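Local coordinates for hydrolase family protein (Deinococcus radiodurans R1, PDB 3CNH) that is a predicted hydrolase of the haloacid dehalogenase-like superfamily, and probably acts as a phosphatase, at residues 158-168 with 177-185; 104-115 with 127-135. All coordinates share one frame; numbering follows the deposited sequence. Where two conformers were deposited one is given.

How the contacts relate
The two contacts illustrate how a Rossmann-like sheet is assembled from repeated crossovers. Each closes a beta-alpha-beta unit of the same five-stranded parallel sheet: contact 2 joins strands 103-108 and 131-133, linked by helix 112-122, and contact 1, later in the chain, joins strands 161-165 and 180-183, linked by helix 168-176. Strand 6-9 lies between the two pairs, so 131-133 and 180-183 form opposite margins of the sheet. The centres of the two contacts are about 16 Å apart, yet the contacts touch where Met163 CE packs on Leu107 O, 3.6 Å away. Just past the C-terminal ends of strands 6-9, 103-108 and 161-165 lie the sodium and phosphate ions, at a place consistent with a HAD active site.

Contact 1 (158-168 with 177-185); sequences PEEAVMVDDRL and VGMHAVQCV. With NA (sodium ion), chain C.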
loop_
_atom_site.group_PDB
_atom_site.type_symbol
_atom_site.label_atom_id
_atom_site.label_comp_id
_atom_site.label_asym_id
_atom_site.label_seq_id
_atom_site.Cartn_x
_atom_site.Cartn_y
_atom_site.Cartn_z
ATOM N N PRO A 158 10.203 18.778 0.720
ATOM C CA PRO A 158 9.696 18.040 -0.450
ATOM C C PRO A 158 10.781 17.636 -1.429
ATOM O O PRO A 158 10.802 16.510 -1.896
ATOM C CB PRO A 158 8.705 19.018 -1.082
ATOM C CG PRO A 158 8.189 19.813 0.087
ATOM C CD PRO A 158 9.374 19.935 1.060
ATOM N N GLU A 159 11.719 18.532 -1.671
ATOM C CA GLU A 159 12.776 18.301 -2.680
ATOM C C GLU A 159 13.849 17.344 -2.225
ATOM O O GLU A 159 14.717 16.942 -3.004
ATOM C CB GLU A 159 13.387 19.610 -3.160
ATOM C CG GLU A 159 12.366 20.389 -3.939
ATOM C CD GLU A 159 12.906 21.694 -4.485
ATOM O OE1 GLU A 159 14.085 22.002 -4.265
ATOM O OE2 GLU A 159 12.148 22.391 -5.152
ATOM N N GLU A 160 13.753 16.970 -0.962
ATOM C CA GLU A 160 14.701 16.026 -0.357
ATOM C C GLU A 160 14.109 14.634 -0.287
ATOM O O GLU A 160 14.670 13.727 0.330
ATOM C CB GLU A 160 15.017 16.438 1.084
ATOM C CG GLU A 160 15.807 17.718 1.220
ATOM C CD GLU A 160 15.995 18.130 2.678
ATOM O OE1 GLU A 160 15.116 17.876 3.569
ATOM O OE2 GLU A 160 17.053 18.720 2.922
ATOM N N ALA A 161 12.935 14.507 -0.875
ATOM C CA ALA A 161 12.208 13.235 -0.834
ATOM C C ALA A 161 11.857 12.701 -2.203
ATOM O O ALA A 161 11.653 13.446 -3.158
ATOM C CB ALA A 161 10.894 13.409 -0.038
ATOM N N VAL A 162 11.793 11.375 -2.267
ATOM C CA VAL A 162 11.326 10.685 -3.473
ATOM C C VAL A 162 10.230 9.697 -3.114
ATOM O O VAL A 162 10.397 8.899 -2.210
ATOM C CB VAL A 162 12.436 9.887 -4.186
ATOM C CG1 VAL A 162 11.928 9.332 -5.523
ATOM C CG2 VAL A 162 13.682 10.756 -4.421
HETATM N N MSE A 163 9.121 9.800 -3.839
HETATM C CA MSE A 163 7.984 8.877 -3.782
HETATM C C MSE A 163 8.078 7.852 -4.910
HETATM O O MSE A 163 8.330 8.194 -6.076
HETATM C CB MSE A 163 6.661 9.633 -3.961
HETATM C CG MSE A 163 5.418 8.770 -4.018
HETATM SE SE MSE A 163 5.032 8.118 -2.222
HETATM C CE MSE A 163 3.841 6.583 -2.724
ATOM N N VAL A 164 7.885 6.584 -4.535
ATOM C CA VAL A 164 7.867 5.470 -5.469
ATOM C C VAL A 164 6.473 4.832 -5.441
ATOM O O VAL A 164 6.033 4.329 -4.400
ATOM C CB VAL A 164 8.908 4.396 -5.108
ATOM C CG1 VAL A 164 8.816 3.223 -6.078
ATOM C CG2 VAL A 164 10.380 4.996 -5.055
ATOM N N ASP A 165 5.798 4.860 -6.577
ATOM C CA ASP A 165 4.396 4.337 -6.672
ATOM C C ASP A 165 4.203 3.741 -8.037
ATOM O O ASP A 165 4.846 4.150 -8.980
ATOM C CB ASP A 165 3.394 5.459 -6.428
ATOM C CG ASP A 165 2.001 4.956 -6.022
ATOM O OD1 ASP A 165 1.228 4.465 -6.905
ATOM O OD2 ASP A 165 1.673 5.139 -4.828
ATOM N N ASP A 166 3.271 2.801 -8.170
ATOM C CA ASP A 166 3.046 2.212 -9.501
ATOM C C ASP A 166 2.024 2.946 -10.315
ATOM O O ASP A 166 1.884 2.675 -11.495
ATOM C CB ASP A 166 2.717 0.714 -9.503
ATOM C CG ASP A 166 1.467 0.366 -8.789
ATOM O OD1 ASP A 166 1.114 1.059 -7.822
ATOM O OD2 ASP A 166 0.873 -0.655 -9.150
ATOM N N ARG A 167 1.305 3.863 -9.666
ATOM C CA ARG A 167 0.253 4.625 -10.352
ATOM C C ARG A 167 0.708 6.048 -10.677
ATOM O O ARG A 167 1.088 6.804 -9.790
ATOM C CB ARG A 167 -1.021 4.674 -9.491
ATOM C CG ARG A 167 -1.549 3.302 -9.135
ATOM C CD ARG A 167 -2.833 3.380 -8.290
ATOM N NE ARG A 167 -3.123 2.130 -7.573
ATOM C CZ ARG A 167 -4.091 1.290 -7.912
ATOM N NH1 ARG A 167 -4.887 1.574 -8.923
ATOM N NH2 ARG A 167 -4.274 0.182 -7.212
ATOM N N LEU A 168 0.548 6.411 -11.945
ATOM C CA LEU A 168 0.905 7.738 -12.432
ATOM C C LEU A 168 0.181 8.830 -11.640
ATOM O O LEU A 168 0.773 9.840 -11.317
ATOM C CB LEU A 168 0.603 7.896 -13.904
ATOM C CG LEU A 168 0.946 9.254 -14.509
ATOM C CD1 LEU A 168 2.449 9.565 -14.467
ATOM C CD2 LEU A 168 0.387 9.255 -15.935
ATOM N N VAL A 177 3.162 18.404 -4.830
ATOM C CA VAL A 177 3.481 18.963 -3.483
ATOM C C VAL A 177 4.965 19.280 -3.350
ATOM O O VAL A 177 5.443 19.756 -2.321
ATOM C CB VAL A 177 2.994 18.109 -2.289
ATOM C CG1 VAL A 177 1.454 17.799 -2.446
ATOM C CG2 VAL A 177 3.830 16.847 -2.090
ATOM N N GLY A 178 5.683 19.026 -4.435
ATOM C CA GLY A 178 7.107 19.341 -4.518
ATOM C C GLY A 178 8.100 18.210 -4.365
ATOM O O GLY A 178 9.306 18.427 -4.354
HETATM N N MSE A 179 7.596 17.011 -4.204
HETATM C CA MSE A 179 8.448 15.819 -4.050
HETATM C C MSE A 179 8.979 15.346 -5.390
HETATM O O MSE A 179 8.394 15.615 -6.443
HETATM C CB MSE A 179 7.667 14.628 -3.431
HETATM C CG MSE A 179 7.215 14.867 -2.011
HETATM SE SE MSE A 179 6.069 13.443 -1.463
HETATM C CE MSE A 179 7.308 12.125 -1.043
ATOM N N HIS A 180 10.119 14.667 -5.341
ATOM C CA HIS A 180 10.511 13.883 -6.491
ATOM C C HIS A 180 9.658 12.631 -6.464
ATOM O O HIS A 180 9.131 12.232 -5.435
ATOM C CB HIS A 180 11.963 13.490 -6.423
ATOM C CG HIS A 180 12.881 14.659 -6.478
ATOM N ND1 HIS A 180 13.128 15.344 -7.648
ATOM C CD2 HIS A 180 13.608 15.275 -5.512
ATOM C CE1 HIS A 180 13.970 16.334 -7.401
ATOM N NE2 HIS A 180 14.267 16.323 -6.113
ATOM N N ALA A 181 9.496 12.021 -7.628
ATOM C CA ALA A 181 8.722 10.784 -7.711
ATOM C C ALA A 181 9.140 9.998 -8.937
ATOM O O ALA A 181 9.582 10.556 -9.940
ATOM C CB ALA A 181 7.205 11.076 -7.747
ATOM N N VAL A 182 9.098 8.694 -8.771
ATOM C CA VAL A 182 9.335 7.743 -9.855
ATOM C C VAL A 182 8.233 6.709 -9.905
ATOM O O VAL A 182 7.877 6.151 -8.875
ATOM C CB VAL A 182 10.640 6.960 -9.652
ATOM C CG1 VAL A 182 10.847 6.002 -10.823
ATOM C CG2 VAL A 182 11.840 7.945 -9.546
ATOM N N GLN A 183 7.693 6.487 -11.093
ATOM C CA GLN A 183 6.701 5.441 -11.302
ATOM C C GLN A 183 7.386 4.088 -11.413
ATOM O O GLN A 183 8.229 3.883 -12.259
ATOM C CB GLN A 183 5.884 5.672 -12.557
ATOM C CG GLN A 183 4.669 4.769 -12.624
ATOM C CD GLN A 183 3.798 5.036 -13.828
ATOM O OE1 GLN A 183 4.080 5.943 -14.614
ATOM N NE2 GLN A 183 2.713 4.268 -13.977
ATOM N N CYS A 184 7.027 3.172 -10.538
ATOM C CA CYS A 184 7.639 1.839 -10.524
ATOM C C CYS A 184 7.013 0.942 -11.580
ATOM O O CYS A 184 5.792 0.674 -11.537
ATOM C CB CYS A 184 7.477 1.182 -9.155
ATOM S SG CYS A 184 8.218 -0.486 -9.081
ATOM N N VAL A 185 7.818 0.612 -12.578
ATOM C CA VAL A 185 7.439 -0.304 -13.656
ATOM C C VAL A 185 8.124 -1.645 -13.412
ATOM O O VAL A 185 7.498 -2.699 -13.419
ATOM C CB VAL A 185 7.831 0.239 -15.019
ATOM C CG1 VAL A 185 7.590 -0.805 -16.106
ATOM C CG2 VAL A 185 6.990 1.499 -15.295
HETATM NA NA NA C . 0.229 0.767 -5.708
HETATM O O HOH W 1 16.551 17.540 -5.229
HETATM O O HOH W 2 -0.775 2.771 -5.940
HETATM O O HOH W 3 3.648 1.257 -12.990
HETATM O O HOH W 4 -1.384 -0.674 -6.591
#
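Gln183 swings CG anti to the backbone N (chi1 -168°) and stays extended beyond it, which carries its amide past the strand end to the backbone of Asp166. There NE2 donates to Asp166 O over 3.1 Å, the acceptor lying near the amide plane while the nitrogen stands above the carbonyl plane. A water also donates to Asp166 O, and Leu168 CD1 lies 4.0 Å from Gln183 OE1. With an alanine here, Asp166 O would probably be left with its water, and Leu168 without the amide it rests against. The surroundings are a parallel beta-alpha-beta unit of the HAD fold, strands 161-165 and 180-183 joined through helix 168-176. Backbone bonds pass to and fro between them: Met163 N reaches His180 O, Val182 N reaches Met163 O in a nearly straight approach to the carbonyl at 2.8 Å, and Cys184 N reaches Asp165 O. Between the first and last of these, Asp165 N to Val182 O is weak.

On the face carrying Met163 and Ala181, the bent selenomethionine Met179 brings CE to 3.9 Å from Met163 CB, with Ala161 CB beside it and Phe8 of the adjoining strand packed nearby. At this same end, the His180 ring turns an edge to Glu159 O, and one water bonds both that oxygen and NE2.

At the strand's last residue, Asp165 OD1 accepts from Arg167 N at 2.8 Å, forming an Asx turn, while OD2 is salt-bridged to Lys141. Asp166 (chi1 62°) sends OD1 to the sodium ion, which Asp10 and Gly12 also bind; the Asp166 OD1 to sodium distance is 2.3 Å.

Contact 2 (104-115 with 127-135); sequences MYSLNNEGRDLN and FLLAFFTSS. With PO4 (phosphate ion), chain D.
Thr133 OG1 donates to Asn108 OD1 over 2.8 Å at the C-terminal ends of the parallel strands 103-108 and 131-133, in a beta-alpha-beta crossover of the HAD fold. Ser106 OG reaches the same OD1 from the opposite face of the amide, so two hydroxyls grip one oxygen. Asn108, with CG between its backbone N and carbonyl carbon (chi1 71°), also directs ND2 to Asn115 OD1 at 3.0 Å, which fixes the rotation of its amide; Asn115 ND2 returns a weak bond to Thr133 OG1.

Farther along, Ser135 OG donates in the carbonyl plane to Glu110 O, 2.7 Å away, and Ser134 OG accepts from Glu110 N while bonding Glu51 O. Through these two serines the first turn of helix 134-137 holds the loop 109-111. Asn109 N gives a nearly straight bond to phosphate O1, 2.7 Å long, and Gly12 N and Lys141 NZ also hold the ion.

Toward the other end, Tyr105 and Phe132 lie side by side, their rings near parallel but slid apart, with Tyr105 CB 3.6 Å from Phe132 CE2. Beyond them, helix 144-154 covers Leu107 and Phe132, helix 89-98 packs on Met104 and Phe127, and strand 6-9 continues the sheet beside 103-108.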
loop_
_atom_site.group_PDB
_atom_site.type_symbol
_atom_site.label_atom_id
_atom_site.label_comp_id
_atom_site.label_asym_id
_atom_site.label_seq_id
_atom_site.Cartn_x
_atom_site.Cartn_y
_atom_site.Cartn_z
HETATM N N MSE A 104 14.044 5.213 4.791
HETATM C CA MSE A 104 12.898 4.915 3.949
HETATM C C MSE A 104 11.666 4.623 4.780
HETATM O O MSE A 104 11.734 4.091 5.882
HETATM C CB MSE A 104 13.236 3.747 3.008
HETATM C CG MSE A 104 14.599 3.897 2.372
HETATM SE SE MSE A 104 14.929 2.714 0.858
HETATM C CE MSE A 104 14.150 1.122 1.649
ATOM N N TYR A 105 10.525 4.948 4.195
ATOM C CA TYR A 105 9.233 4.862 4.878
ATOM C C TYR A 105 8.173 4.401 3.892
ATOM O O TYR A 105 8.339 4.567 2.690
ATOM C CB TYR A 105 8.831 6.274 5.366
ATOM C CG TYR A 105 9.905 7.008 6.137
ATOM C CD1 TYR A 105 10.862 7.753 5.489
ATOM C CD2 TYR A 105 9.966 6.938 7.513
ATOM C CE1 TYR A 105 11.880 8.386 6.205
ATOM C CE2 TYR A 105 10.937 7.586 8.239
ATOM C CZ TYR A 105 11.906 8.321 7.582
ATOM O OH TYR A 105 12.915 8.958 8.301
ATOM N N SER A 106 7.115 3.776 4.396
ATOM C CA SER A 106 5.976 3.492 3.496
ATOM C C SER A 106 5.087 4.702 3.466
ATOM O O SER A 106 4.986 5.481 4.431
ATOM C CB SER A 106 5.136 2.248 3.880
ATOM O OG SER A 106 4.163 2.545 4.873
ATOM N N LEU A 107 4.386 4.805 2.352
ATOM C CA LEU A 107 3.299 5.792 2.190
ATOM C C LEU A 107 2.288 5.050 1.326
ATOM O O LEU A 107 2.473 4.907 0.119
ATOM C CB LEU A 107 3.781 7.099 1.555
ATOM C CG LEU A 107 2.740 8.210 1.581
ATOM C CD1 LEU A 107 2.500 8.705 3.025
ATOM C CD2 LEU A 107 3.096 9.416 0.706
ATOM N N ASN A 108 1.299 4.466 1.984
ATOM C CA ASN A 108 0.460 3.466 1.324
ATOM C C ASN A 108 -0.922 3.390 1.857
ATOM O O ASN A 108 -1.203 3.835 2.976
ATOM C CB ASN A 108 1.103 2.067 1.471
ATOM C CG ASN A 108 1.023 1.514 2.900
ATOM O OD1 ASN A 108 1.556 2.099 3.850
ATOM N ND2 ASN A 108 0.363 0.355 3.050
ATOM N N ASN A 109 -1.799 2.921 0.983
ATOM C CA ASN A 109 -3.213 2.713 1.332
ATOM C C ASN A 109 -3.498 1.249 1.624
ATOM O O ASN A 109 -3.319 0.378 0.777
ATOM C CB ASN A 109 -4.127 3.123 0.182
ATOM C CG ASN A 109 -4.052 4.618 -0.166
ATOM O OD1 ASN A 109 -3.504 5.443 0.599
ATOM N ND2 ASN A 109 -4.684 4.986 -1.314
ATOM N N GLU A 110 -4.026 1.000 2.813
ATOM C CA GLU A 110 -4.306 -0.368 3.226
ATOM C C GLU A 110 -5.014 -0.386 4.549
ATOM O O GLU A 110 -4.731 0.421 5.421
ATOM C CB GLU A 110 -3.020 -1.162 3.422
ATOM C CG GLU A 110 -3.190 -2.689 3.361
ATOM C CD GLU A 110 -3.479 -3.158 1.942
ATOM O OE1 GLU A 110 -2.572 -3.070 1.107
ATOM O OE2 GLU A 110 -4.613 -3.602 1.664
ATOM N N GLY A 111 -6.005 -1.272 4.646
ATOM C CA GLY A 111 -6.641 -1.534 5.918
ATOM C C GLY A 111 -5.604 -2.024 6.924
ATOM O O GLY A 111 -4.590 -2.624 6.579
ATOM N N ARG A 112 -5.901 -1.793 8.192
ATOM C CA ARG A 112 -4.953 -2.115 9.271
ATOM C C ARG A 112 -4.544 -3.583 9.334
ATOM O O ARG A 112 -3.363 -3.912 9.432
ATOM C CB ARG A 112 -5.535 -1.694 10.634
ATOM C CG ARG A 112 -4.641 -1.970 11.836
ATOM C CD ARG A 112 -5.439 -1.686 13.121
ATOM N NE ARG A 112 -4.844 -2.249 14.333
ATOM C CZ ARG A 112 -3.764 -1.779 14.950
ATOM N NH1 ARG A 112 -3.077 -0.765 14.447
ATOM N NH2 ARG A 112 -3.333 -2.366 16.059
ATOM N N ASP A 113 -5.535 -4.461 9.307
ATOM C CA ASP A 113 -5.241 -5.874 9.494
ATOM C C ASP A 113 -4.374 -6.451 8.372
ATOM O O ASP A 113 -3.320 -7.084 8.635
ATOM C CB ASP A 113 -6.532 -6.662 9.736
ATOM C CG ASP A 113 -7.246 -6.233 11.012
ATOM O OD1 ASP A 113 -6.600 -6.038 12.070
ATOM O OD2 ASP A 113 -8.464 -6.069 10.937
ATOM N N LEU A 114 -4.738 -6.168 7.138
ATOM C CA LEU A 114 -3.938 -6.653 5.994
ATOM C C LEU A 114 -2.587 -5.982 5.996
ATOM O O LEU A 114 -1.581 -6.599 5.701
ATOM C CB LEU A 114 -4.579 -6.449 4.621
ATOM C CG LEU A 114 -5.693 -7.407 4.206
ATOM C CD1 LEU A 114 -6.173 -7.070 2.776
ATOM C CD2 LEU A 114 -5.243 -8.837 4.311
ATOM N N ASN A 115 -2.563 -4.719 6.348
ATOM C CA ASN A 115 -1.274 -3.972 6.374
ATOM C C ASN A 115 -0.282 -4.647 7.313
ATOM O O ASN A 115 0.863 -4.952 6.972
ATOM C CB ASN A 115 -1.480 -2.513 6.828
ATOM C CG ASN A 115 -0.304 -1.621 6.461
ATOM O OD1 ASN A 115 0.167 -1.618 5.298
ATOM N ND2 ASN A 115 0.137 -0.819 7.432
ATOM N N PHE A 127 13.488 -2.759 6.535
ATOM C CA PHE A 127 14.040 -1.696 5.678
ATOM C C PHE A 127 13.210 -0.413 5.602
ATOM O O PHE A 127 13.677 0.596 5.064
ATOM C CB PHE A 127 14.384 -2.234 4.282
ATOM C CG PHE A 127 13.206 -2.787 3.527
ATOM C CD1 PHE A 127 12.448 -1.977 2.721
ATOM C CD2 PHE A 127 12.878 -4.131 3.610
ATOM C CE1 PHE A 127 11.363 -2.495 2.021
ATOM C CE2 PHE A 127 11.816 -4.649 2.913
ATOM C CZ PHE A 127 11.050 -3.830 2.119
ATOM N N LEU A 128 12.003 -0.454 6.162
ATOM C CA LEU A 128 11.153 0.726 6.251
ATOM C C LEU A 128 11.053 1.073 7.735
ATOM O O LEU A 128 10.646 0.247 8.569
ATOM C CB LEU A 128 9.764 0.523 5.626
ATOM C CG LEU A 128 9.782 0.096 4.155
ATOM C CD1 LEU A 128 8.360 -0.206 3.622
ATOM C CD2 LEU A 128 10.547 1.143 3.315
ATOM N N LEU A 129 11.338 2.338 8.024
ATOM C CA LEU A 129 11.464 2.855 9.397
ATOM C C LEU A 129 10.134 3.208 10.035
ATOM O O LEU A 129 9.997 3.255 11.239
ATOM C CB LEU A 129 12.436 4.053 9.429
ATOM C CG LEU A 129 13.807 3.782 8.802
ATOM C CD1 LEU A 129 14.537 5.095 8.752
ATOM C CD2 LEU A 129 14.580 2.688 9.570
ATOM N N ALA A 130 9.162 3.510 9.196
ATOM C CA ALA A 130 7.814 3.818 9.654
ATOM C C ALA A 130 6.871 3.590 8.503
ATOM O O ALA A 130 7.278 3.597 7.340
ATOM C CB ALA A 130 7.671 5.219 10.221
ATOM N N PHE A 131 5.621 3.417 8.854
ATOM C CA PHE A 131 4.603 3.061 7.897
ATOM C C PHE A 131 3.482 4.087 7.922
ATOM O O PHE A 131 2.613 4.028 8.772
ATOM C CB PHE A 131 4.063 1.660 8.191
ATOM C CG PHE A 131 5.076 0.572 7.939
ATOM C CD1 PHE A 131 6.035 0.274 8.885
ATOM C CD2 PHE A 131 5.086 -0.094 6.727
ATOM C CE1 PHE A 131 6.985 -0.698 8.636
ATOM C CE2 PHE A 131 6.022 -1.067 6.446
ATOM C CZ PHE A 131 7.015 -1.350 7.395
ATOM N N PHE A 132 3.545 5.016 6.977
ATOM C CA PHE A 132 2.556 6.104 6.884
ATOM C C PHE A 132 1.408 5.582 6.039
ATOM O O PHE A 132 1.291 5.830 4.848
ATOM C CB PHE A 132 3.207 7.370 6.318
ATOM C CG PHE A 132 4.421 7.802 7.094
ATOM C CD1 PHE A 132 4.431 7.803 8.462
ATOM C CD2 PHE A 132 5.555 8.213 6.425
ATOM C CE1 PHE A 132 5.580 8.197 9.182
ATOM C CE2 PHE A 132 6.707 8.634 7.145
ATOM C CZ PHE A 132 6.717 8.595 8.517
ATOM N N THR A 133 0.591 4.811 6.729
ATOM C CA THR A 133 -0.487 4.045 6.128
ATOM C C THR A 133 -1.841 4.706 6.340
ATOM O O THR A 133 -2.135 5.248 7.413
ATOM C CB THR A 133 -0.510 2.639 6.687
ATOM O OG1 THR A 133 0.784 2.025 6.540
ATOM C CG2 THR A 133 -1.602 1.796 5.999
ATOM N N SER A 134 -2.675 4.617 5.316
ATOM C CA SER A 134 -3.991 5.280 5.349
ATOM C C SER A 134 -4.834 4.971 6.571
ATOM O O SER A 134 -5.512 5.837 7.106
ATOM C CB SER A 134 -4.815 4.928 4.100
ATOM O OG SER A 134 -4.960 3.517 3.974
ATOM N N SER A 135 -4.802 3.715 6.970
ATOM C CA SER A 135 -5.650 3.220 8.084
ATOM C C SER A 135 -5.163 3.719 9.430
ATOM O O SER A 135 -5.896 3.721 10.408
ATOM C CB SER A 135 -5.800 1.710 8.027
ATOM O OG SER A 135 -4.539 1.057 8.017
HETATM P P PO4 D . -0.857 0.718 -1.738
HETATM O O1 PO4 D . -0.948 2.153 -1.486
HETATM O O2 PO4 D . -0.587 0.474 -3.228
HETATM O O3 PO4 D . 0.069 -0.080 -0.809
HETATM O O4 PO4 D . -2.212 0.028 -1.576
HETATM O O HOH W 5 15.377 2.763 5.917
#